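Local coordinates for putative uncharacterized protein PH0300 (PDB 3VRH) that catalyses the ATP-dependent 2-thiolation of a 5-methyluridine in the T loop of tRNAs, a modification that stabilises tRNA in thermophiles, at residues A[52-57]-A[74-79]; A[56-61]-A[213-218]; A[150-155]-A[191-196]. One frame throughout, in Å; residues are numbered along the deposited sequence.

Contact 1. Residues A[52-57]-A[74-79]. With BCN (bicine), chain D.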
loop_
_atom_site.group_PDB
_atom_site.type_symbol
_atom_site.label_atom_id
_atom_site.label_comp_id
_atom_site.label_asym_id
_atom_site.label_seq_id
_atom_site.Cartn_x
_atom_site.Cartn_y
_atom_site.Cartn_z
ATOM N N VAL A 52 21.138 15.915 -16.601
ATOM C CA VAL A 52 19.698 15.602 -16.555
ATOM C C VAL A 52 19.327 14.749 -17.764
ATOM O O VAL A 52 19.586 15.127 -18.917
ATOM C CB VAL A 52 18.806 16.864 -16.516
ATOM C CG1 VAL A 52 17.327 16.474 -16.453
ATOM C CG2 VAL A 52 19.171 17.741 -15.330
ATOM N N ALA A 53 18.752 13.583 -17.494
ATOM C CA ALA A 53 18.369 12.653 -18.555
ATOM C C ALA A 53 17.042 13.111 -19.083
ATOM O O ALA A 53 16.041 13.008 -18.390
ATOM C CB ALA A 53 18.247 11.224 -18.006
ATOM N N VAL A 54 17.022 13.624 -20.301
ATOM C CA VAL A 54 15.791 14.204 -20.822
ATOM C C VAL A 54 15.126 13.288 -21.864
ATOM O O VAL A 54 15.658 13.059 -22.949
ATOM C CB VAL A 54 16.019 15.656 -21.326
ATOM C CG1 VAL A 54 16.608 16.496 -20.207
ATOM C CG2 VAL A 54 16.975 15.677 -22.478
ATOM N N SER A 55 13.966 12.746 -21.506
ATOM C CA SER A 55 13.248 11.804 -22.367
ATOM C C SER A 55 12.412 12.524 -23.417
ATOM O O SER A 55 11.921 11.907 -24.356
ATOM C CB SER A 55 12.290 10.974 -21.511
ATOM O OG SER A 55 11.355 11.857 -20.888
ATOM N N GLY A 56 12.231 13.831 -23.242
ATOM C CA GLY A 56 11.220 14.553 -24.000
ATOM C C GLY A 56 9.896 14.655 -23.244
ATOM O O GLY A 56 9.010 15.396 -23.651
ATOM N N GLY A 57 9.769 13.907 -22.145
ATOM C CA GLY A 57 8.607 13.987 -21.256
ATOM C C GLY A 57 8.617 15.262 -20.430
ATOM O O GLY A 57 9.634 15.963 -20.362
ATOM N N ILE A 74 24.076 22.639 -15.582
ATOM C CA ILE A 74 23.442 21.425 -16.066
ATOM C C ILE A 74 23.672 21.175 -17.547
ATOM O O ILE A 74 23.673 22.100 -18.358
ATOM C CB ILE A 74 21.934 21.395 -15.746
ATOM C CG1 ILE A 74 21.217 22.518 -16.481
ATOM C CG2 ILE A 74 21.679 21.517 -14.236
ATOM C CD1 ILE A 74 19.948 22.064 -17.130
ATOM N N GLU A 75 23.898 19.912 -17.882
ATOM C CA GLU A 75 23.889 19.465 -19.268
ATOM C C GLU A 75 22.845 18.358 -19.343
ATOM O O GLU A 75 22.497 17.768 -18.314
ATOM C CB GLU A 75 25.278 18.976 -19.701
ATOM C CG GLU A 75 26.373 20.064 -19.515
ATOM C CD GLU A 75 27.753 19.662 -20.030
ATOM O OE1 GLU A 75 27.846 18.778 -20.903
ATOM O OE2 GLU A 75 28.756 20.245 -19.560
ATOM N N CYS A 76 22.330 18.093 -20.539
ATOM C CA CYS A 76 21.268 17.116 -20.681
ATOM C C CYS A 76 21.679 15.976 -21.576
ATOM O O CYS A 76 22.512 16.143 -22.477
ATOM C CB CYS A 76 20.001 17.776 -21.207
ATOM S SG CYS A 76 19.482 19.149 -20.184
ATOM N N LEU A 77 21.101 14.811 -21.306
ATOM C CA LEU A 77 21.324 13.633 -22.118
ATOM C C LEU A 77 19.979 13.059 -22.537
ATOM O O LEU A 77 19.119 12.804 -21.690
ATOM C CB LEU A 77 22.099 12.576 -21.333
ATOM C CG LEU A 77 22.087 11.165 -21.927
ATOM C CD1 LEU A 77 22.860 11.125 -23.233
ATOM C CD2 LEU A 77 22.644 10.140 -20.938
ATOM N N HIS A 78 19.803 12.848 -23.839
ATOM C CA HIS A 78 18.609 12.186 -24.333
ATOM C C HIS A 78 18.966 10.823 -24.857
ATOM O O HIS A 78 19.839 10.695 -25.709
ATOM C CB HIS A 78 17.948 12.980 -25.449
ATOM C CG HIS A 78 16.832 12.245 -26.115
ATOM N ND1 HIS A 78 15.620 12.022 -25.500
ATOM C CD2 HIS A 78 16.747 11.671 -27.338
ATOM C CE1 HIS A 78 14.832 11.344 -26.317
ATOM N NE2 HIS A 78 15.490 11.126 -27.442
ATOM N N ILE A 79 18.279 9.802 -24.365
ATOM C CA ILE A 79 18.562 8.455 -24.811
ATOM C C ILE A 79 17.453 8.008 -25.743
ATOM O O ILE A 79 16.324 7.737 -25.319
ATOM C CB ILE A 79 18.729 7.491 -23.621
ATOM C CG1 ILE A 79 19.939 7.917 -22.785
ATOM C CG2 ILE A 79 18.850 6.034 -24.099
ATOM C CD1 ILE A 79 19.980 7.288 -21.390
HETATM N N1 BCN D . 12.160 10.970 -15.886
HETATM C C1 BCN D . 11.048 11.224 -14.882
HETATM C C2 BCN D . 10.141 10.075 -14.652
HETATM O O21 BCN D . 10.602 8.919 -14.835
HETATM O O22 BCN D . 8.950 10.257 -14.316
HETATM C C3 BCN D . 11.726 11.316 -17.267
HETATM C C4 BCN D . 10.505 12.243 -17.451
HETATM O O4 BCN D . 10.425 13.009 -18.378
HETATM C C5 BCN D . 13.332 11.770 -15.535
HETATM C C6 BCN D . 14.550 11.402 -16.268
HETATM O O6 BCN D . 15.619 11.752 -15.892
HETATM O O HOH W 1 16.438 10.045 -22.321
#
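The isopropyl group of V54 lies over C76, its CG1 3.8 Å from C76 CB and close to the sulfur. V54 lies just beyond the end of strand 49-53 and C76 is in strand 73-80, neighbouring parallel strands of a beta-alpha-beta unit with helix 58-69, within the PP-loop family domain. V52 pairs with C76 and A53 with L77; V52 N gives its hydrogen to E75 O, L77 N to V52 O and V54 N to L77 O. Beyond these bonds the backbone pairing gives way to a side chain. With CG anti to the backbone N (chi1 172°), the H78 ring is brought edge-on to the backbone of V54 and S55, and its ND1 donates to V54 O over 2.8 Å. That oxygen sits in the ring plane and the nitrogen in the carbonyl plane, so the bond tends to fix the rotation of the imidazole. A water accepts from I79 N and donates a weak second bond to V54 O. S55, G56 and G57 begin the PP-loop signature, SGGKDS (55-60), which continues into helix 58-69. Bicine sits beside A53, an ATP-binding residue, so it probably occupies part of the nucleotide site. Bicine O6 donates to A53 O at 2.8 Å, an oxygen that the parallel pairing with 74-79 does not use. S55 points away from strand 73-80; its chi1 of 61° leaves the hydroxyl hydrogen-bonded to bicine O4 at 2.9 Å. The same S55 OG accepts from G57 N at 2.9 Å, closing an ST turn.

Contact 2. Residues A[56-61]-A[213-218]. With BCN (bicine), chain D.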
loop_
_atom_site.group_PDB
_atom_site.type_symbol
_atom_site.label_atom_id
_atom_site.label_comp_id
_atom_site.label_asym_id
_atom_site.label_seq_id
_atom_site.Cartn_x
_atom_site.Cartn_y
_atom_site.Cartn_z
ATOM N N GLY A 56 12.231 13.831 -23.242
ATOM C CA GLY A 56 11.220 14.553 -24.000
ATOM C C GLY A 56 9.896 14.655 -23.244
ATOM O O GLY A 56 9.010 15.396 -23.651
ATOM N N GLY A 57 9.769 13.907 -22.145
ATOM C CA GLY A 57 8.607 13.987 -21.256
ATOM C C GLY A 57 8.617 15.262 -20.430
ATOM O O GLY A 57 9.634 15.963 -20.362
ATOM N N LYS A 58 7.491 15.595 -19.814
ATOM C CA LYS A 58 7.387 16.864 -19.077
ATOM C C LYS A 58 8.303 16.927 -17.842
ATOM O O LYS A 58 8.760 18.003 -17.462
ATOM C CB LYS A 58 5.942 17.107 -18.618
ATOM C CG LYS A 58 5.483 16.100 -17.532
ATOM C CD LYS A 58 4.029 16.263 -17.130
ATOM C CE LYS A 58 3.670 15.317 -15.981
ATOM N NZ LYS A 58 3.875 13.868 -16.323
ATOM N N ASP A 59 8.543 15.780 -17.212
ATOM C CA ASP A 59 9.150 15.750 -15.882
ATOM C C ASP A 59 10.648 16.048 -15.917
ATOM O O ASP A 59 11.141 16.883 -15.165
ATOM C CB ASP A 59 8.857 14.414 -15.198
ATOM C CG ASP A 59 7.353 14.114 -15.146
ATOM O OD1 ASP A 59 6.648 14.790 -14.366
ATOM O OD2 ASP A 59 6.870 13.258 -15.912
ATOM N N SER A 60 11.360 15.357 -16.795
ATOM C CA SER A 60 12.759 15.638 -16.995
ATOM C C SER A 60 12.947 17.019 -17.631
ATOM O O SER A 60 13.929 17.702 -17.352
ATOM C CB SER A 60 13.405 14.539 -17.840
ATOM O OG SER A 60 12.677 14.300 -19.027
ATOM N N ALA A 61 11.998 17.448 -18.462
ATOM C CA ALA A 61 12.082 18.767 -19.070
ATOM C C ALA A 61 12.010 19.882 -18.039
ATOM O O ALA A 61 12.783 20.831 -18.088
ATOM C CB ALA A 61 10.984 18.958 -20.114
ATOM N N LEU A 213 7.027 24.938 -22.242
ATOM C CA LEU A 213 7.624 23.651 -22.553
ATOM C C LEU A 213 6.588 22.725 -23.192
ATOM O O LEU A 213 5.491 22.563 -22.676
ATOM C CB LEU A 213 8.211 23.008 -21.290
ATOM C CG LEU A 213 9.586 23.488 -20.819
ATOM C CD1 LEU A 213 9.781 23.070 -19.354
ATOM C CD2 LEU A 213 10.711 22.927 -21.709
ATOM N N GLU A 214 6.959 22.122 -24.318
ATOM C CA GLU A 214 6.143 21.118 -24.977
ATOM C C GLU A 214 6.806 19.752 -24.805
ATOM O O GLU A 214 8.034 19.633 -24.836
ATOM C CB GLU A 214 6.003 21.434 -26.461
ATOM C CG GLU A 214 5.543 22.848 -26.765
ATOM C CD GLU A 214 5.924 23.261 -28.188
ATOM O OE1 GLU A 214 5.202 22.878 -29.138
ATOM O OE2 GLU A 214 6.961 23.941 -28.352
ATOM N N TYR A 215 5.994 18.721 -24.636
ATOM C CA TYR A 215 6.521 17.406 -24.292
ATOM C C TYR A 215 5.660 16.286 -24.841
ATOM O O TYR A 215 4.488 16.484 -25.155
ATOM C CB TYR A 215 6.627 17.274 -22.762
ATOM C CG TYR A 215 5.346 17.621 -22.033
ATOM C CD1 TYR A 215 5.094 18.918 -21.581
ATOM C CD2 TYR A 215 4.390 16.657 -21.798
ATOM C CE1 TYR A 215 3.910 19.225 -20.906
ATOM C CE2 TYR A 215 3.214 16.948 -21.127
ATOM C CZ TYR A 215 2.975 18.225 -20.691
ATOM O OH TYR A 215 1.797 18.484 -20.021
ATOM N N ILE A 216 6.251 15.102 -24.926
ATOM C CA ILE A 216 5.517 13.891 -25.258
ATOM C C ILE A 216 4.909 13.304 -23.984
ATOM O O ILE A 216 5.363 13.594 -22.875
ATOM C CB ILE A 216 6.458 12.848 -25.896
ATOM C CG1 ILE A 216 7.364 12.234 -24.827
ATOM C CG2 ILE A 216 7.307 13.487 -26.981
ATOM C CD1 ILE A 216 8.587 11.525 -25.384
ATOM N N VAL A 217 3.892 12.468 -24.143
ATOM C CA VAL A 217 3.280 11.790 -22.999
ATOM C C VAL A 217 3.935 10.451 -22.645
ATOM O O VAL A 217 4.002 10.080 -21.473
ATOM C CB VAL A 217 1.788 11.513 -23.205
ATOM C CG1 VAL A 217 1.169 11.119 -21.884
ATOM C CG2 VAL A 217 1.089 12.729 -23.764
ATOM N N GLU A 218 4.412 9.712 -23.639
ATOM C CA GLU A 218 4.923 8.376 -23.350
ATOM C C GLU A 218 6.279 8.116 -23.977
ATOM O O GLU A 218 6.439 8.185 -25.194
ATOM C CB GLU A 218 3.918 7.310 -23.793
ATOM C CG GLU A 218 4.157 5.953 -23.178
ATOM C CD GLU A 218 2.956 5.022 -23.351
ATOM O OE1 GLU A 218 3.033 3.841 -22.926
ATOM O OE2 GLU A 218 1.934 5.482 -23.917
HETATM N N1 BCN D . 12.160 10.970 -15.886
HETATM C C1 BCN D . 11.048 11.224 -14.882
HETATM C C2 BCN D . 10.141 10.075 -14.652
HETATM O O21 BCN D . 10.602 8.919 -14.835
HETATM O O22 BCN D . 8.950 10.257 -14.316
HETATM C C3 BCN D . 11.726 11.316 -17.267
HETATM C C4 BCN D . 10.505 12.243 -17.451
HETATM O O4 BCN D . 10.425 13.009 -18.378
HETATM C C5 BCN D . 13.332 11.770 -15.535
HETATM C C6 BCN D . 14.550 11.402 -16.268
HETATM O O6 BCN D . 15.619 11.752 -15.892
HETATM O O HOH W 2 5.325 13.690 -20.065
#
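One face of the Y215 ring is filled by K58 CB, which stands 3.4 Å from the ring centroid and only 6° off the normal, a nearly centred CH-pi contact. Farther along the lysine, CD approaches ring atom CE2. Y215 CG stands between the backbone N and the carbonyl carbon (chi1 52°), which brings CB against G56 O and turns the ring face to the first residue of helix 58-69. With an alanine here the ring is gone, and K58 CB is likely to lose its cover, opening a gap between the start of helix 58-69 and the loop. Beside the ring the backbones join directly: I216 N donates to G56 O over 3.1 Å, approaching from above the carbonyl plane, and a water bridges K58 N to I216 O. A CB at G56 would come tight against I216 CD1, and its backbone angles would also press it on the carbonyl O of S55. K58 NZ forms a salt bridge with D59 OD2 at 3.1 Å, met on its syn side, and another with E201. Next to it the PP-loop helix meets bicine: S60 N donates to O4 at 3.0 Å, and O4 in turn donates to S60 OG. A61 CB and L213 CD2 meet at the far end. Y215 rests on A208 of helix 201-211 and on Q97 of helix 87-101, while K58 touches V204, so the loop joins the start of helix 58-69 to both helices.

Contact 3. Residues A[150-155]-A[191-196]. With BCN (bicine), chain D.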
loop_
_atom_site.group_PDB
_atom_site.type_symbol
_atom_site.label_atom_id
_atom_site.label_comp_id
_atom_site.label_asym_id
_atom_site.label_seq_id
_atom_site.Cartn_x
_atom_site.Cartn_y
_atom_site.Cartn_z
ATOM N N ALA A 150 26.670 14.359 -10.621
ATOM C CA ALA A 150 25.327 14.012 -10.192
ATOM C C ALA A 150 24.415 13.855 -11.397
ATOM O O ALA A 150 24.599 14.507 -12.425
ATOM C CB ALA A 150 24.785 15.093 -9.268
ATOM N N ILE A 151 23.431 12.980 -11.254
ATOM C CA ILE A 151 22.364 12.830 -12.229
ATOM C C ILE A 151 21.079 13.252 -11.536
ATOM O O ILE A 151 20.751 12.748 -10.458
ATOM C CB ILE A 151 22.239 11.366 -12.665
ATOM C CG1 ILE A 151 23.482 10.940 -13.431
ATOM C CG2 ILE A 151 20.974 11.139 -13.473
ATOM C CD1 ILE A 151 23.565 9.463 -13.677
ATOM N N ALA A 152 20.361 14.193 -12.131
ATOM C CA ALA A 152 19.050 14.588 -11.616
ATOM C C ALA A 152 17.951 14.014 -12.515
ATOM O O ALA A 152 18.031 14.140 -13.738
ATOM C CB ALA A 152 18.943 16.095 -11.545
ATOM N N THR A 153 16.951 13.365 -11.906
ATOM C CA THR A 153 15.792 12.860 -12.637
ATOM C C THR A 153 14.517 13.633 -12.257
ATOM O O THR A 153 14.526 14.439 -11.331
ATOM C CB THR A 153 15.606 11.350 -12.423
ATOM O OG1 THR A 153 15.305 11.103 -11.053
ATOM C CG2 THR A 153 16.882 10.590 -12.795
ATOM N N GLY A 154 13.434 13.397 -12.984
ATOM C CA GLY A 154 12.233 14.209 -12.881
ATOM C C GLY A 154 11.091 13.625 -12.049
ATOM O O GLY A 154 9.996 14.178 -12.026
ATOM N N HIS A 155 11.357 12.519 -11.363
ATOM C CA HIS A 155 10.384 11.899 -10.461
ATOM C C HIS A 155 9.807 12.901 -9.482
ATOM O O HIS A 155 10.534 13.563 -8.745
ATOM C CB HIS A 155 11.040 10.771 -9.666
ATOM C CG HIS A 155 11.596 9.669 -10.514
ATOM N ND1 HIS A 155 12.726 9.821 -11.289
ATOM C CD2 HIS A 155 11.187 8.388 -10.691
ATOM C CE1 HIS A 155 12.982 8.686 -11.919
ATOM N NE2 HIS A 155 12.064 7.801 -11.574
ATOM N N LYS A 191 26.012 9.818 -8.087
ATOM C CA LYS A 191 24.921 10.318 -7.253
ATOM C C LYS A 191 23.694 10.657 -8.099
ATOM O O LYS A 191 23.802 11.414 -9.075
ATOM C CB LYS A 191 25.352 11.568 -6.472
ATOM C CG LYS A 191 24.225 12.177 -5.648
ATOM C CD LYS A 191 24.713 13.219 -4.655
ATOM C CE LYS A 191 25.174 14.470 -5.365
ATOM N NZ LYS A 191 25.064 15.677 -4.497
ATOM N N LYS A 192 22.545 10.093 -7.719
ATOM C CA LYS A 192 21.264 10.363 -8.379
ATOM C C LYS A 192 20.332 11.072 -7.417
ATOM O O LYS A 192 20.144 10.611 -6.287
ATOM C CB LYS A 192 20.593 9.067 -8.880
ATOM C CG LYS A 192 21.244 8.478 -10.111
ATOM C CD LYS A 192 20.578 7.193 -10.615
ATOM C CE LYS A 192 19.430 7.454 -11.592
ATOM N NZ LYS A 192 18.869 6.158 -12.108
ATOM N N VAL A 193 19.749 12.181 -7.869
ATOM C CA VAL A 193 18.853 12.989 -7.051
ATOM C C VAL A 193 17.528 13.283 -7.762
ATOM O O VAL A 193 17.437 13.202 -8.989
ATOM C CB VAL A 193 19.515 14.318 -6.623
ATOM C CG1 VAL A 193 20.726 14.056 -5.760
ATOM C CG2 VAL A 193 19.902 15.152 -7.857
ATOM N N LYS A 194 16.510 13.618 -6.972
ATOM C CA LYS A 194 15.158 13.880 -7.466
ATOM C C LYS A 194 14.711 15.240 -6.927
ATOM O O LYS A 194 14.060 15.321 -5.870
ATOM C CB LYS A 194 14.181 12.767 -6.995
ATOM C CG LYS A 194 14.466 11.398 -7.598
ATOM C CD LYS A 194 13.539 10.296 -7.069
ATOM C CE LYS A 194 13.908 8.959 -7.706
ATOM N NZ LYS A 194 12.957 7.861 -7.346
ATOM N N PRO A 195 15.088 16.318 -7.625
ATOM C CA PRO A 195 14.735 17.680 -7.204
ATOM C C PRO A 195 13.230 17.981 -7.205
ATOM O O PRO A 195 12.788 18.906 -6.526
ATOM C CB PRO A 195 15.441 18.565 -8.248
ATOM C CG PRO A 195 16.517 17.682 -8.852
ATOM C CD PRO A 195 15.973 16.301 -8.809
ATOM N N LEU A 196 12.454 17.219 -7.965
ATOM C CA LEU A 196 11.020 17.443 -8.010
ATOM C C LEU A 196 10.289 16.568 -6.983
ATOM O O LEU A 196 9.072 16.400 -7.061
ATOM C CB LEU A 196 10.475 17.153 -9.403
ATOM C CG LEU A 196 11.054 17.963 -10.566
ATOM C CD1 LEU A 196 10.184 17.756 -11.803
ATOM C CD2 LEU A 196 11.196 19.464 -10.208
HETATM N N1 BCN D . 12.160 10.970 -15.886
HETATM C C1 BCN D . 11.048 11.224 -14.882
HETATM C C2 BCN D . 10.141 10.075 -14.652
HETATM O O21 BCN D . 10.602 8.919 -14.835
HETATM O O22 BCN D . 8.950 10.257 -14.316
HETATM C C3 BCN D . 11.726 11.316 -17.267
HETATM C C4 BCN D . 10.505 12.243 -17.451
HETATM O O4 BCN D . 10.425 13.009 -18.378
HETATM C C5 BCN D . 13.332 11.770 -15.535
HETATM C C6 BCN D . 14.550 11.402 -16.268
HETATM O O6 BCN D . 15.619 11.752 -15.892
HETATM O O HOH W 3 12.884 14.735 -9.501
#
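K194 runs obliquely across the H155 imidazole, its CE 3.9 Å from the ring centroid and 21° off the normal, while bicine O21 lies over the opposite face, 3.7 Å from H155 NE2. Both residues follow the ends of neighbouring parallel strands, 150-152 and 191-193, in the central sheet of the PP-loop domain. K194 stays extended beyond CG, so its methylenes pass T153 and H155 in turn: CG lies 3.6 Å from T153 OG1, and CD meets H155 CB. The amine ends near the ring and forms a long, weak ion pair with E160. T153 OG1 and H155 ND1 share a hydrogen bond of 2.9 Å that ties the ring back to the strand end and should limit its turning. On the strands themselves, I151 N donates to K191 O, V193 N to I151 O and T153 N to V193 O, all nearly straight. A152 CB packs on V193 CG2 and P195 CG along one face of the sheet; along the other, I151 CB lies against K192 CG. Past the strand, G154, an ATP-binding residue, lies against bicine, and its carbonyl oxygen meets L196 CD1. Where direct backbone pairing has stopped, a water bridges the two chain segments: it donates to H155 O at 2.7 Å and accepts from L196 N at 3.0 Å.

In the fold
The three contacts gather round one bicine molecule at the carboxyl ends of the parallel strands. Contacts 1 and 2 have centres about 10 Å apart and share G56 and G57, the turn from strand 49-53 into helix 58-69. Contact 3 lies about 11 Å from the centre of contact 1, on the same sheet, where strands 49-53 and 150-152 are neighbours, and about 16 Å from that of contact 2. Along the chain contact 1 closes first, whereas contact 2 spans from 56-61 to 213-218 and encloses contact 3. Segments distant in sequence thereby meet round the ATP site, D59 CB of helix 58-69 packing on G154 O.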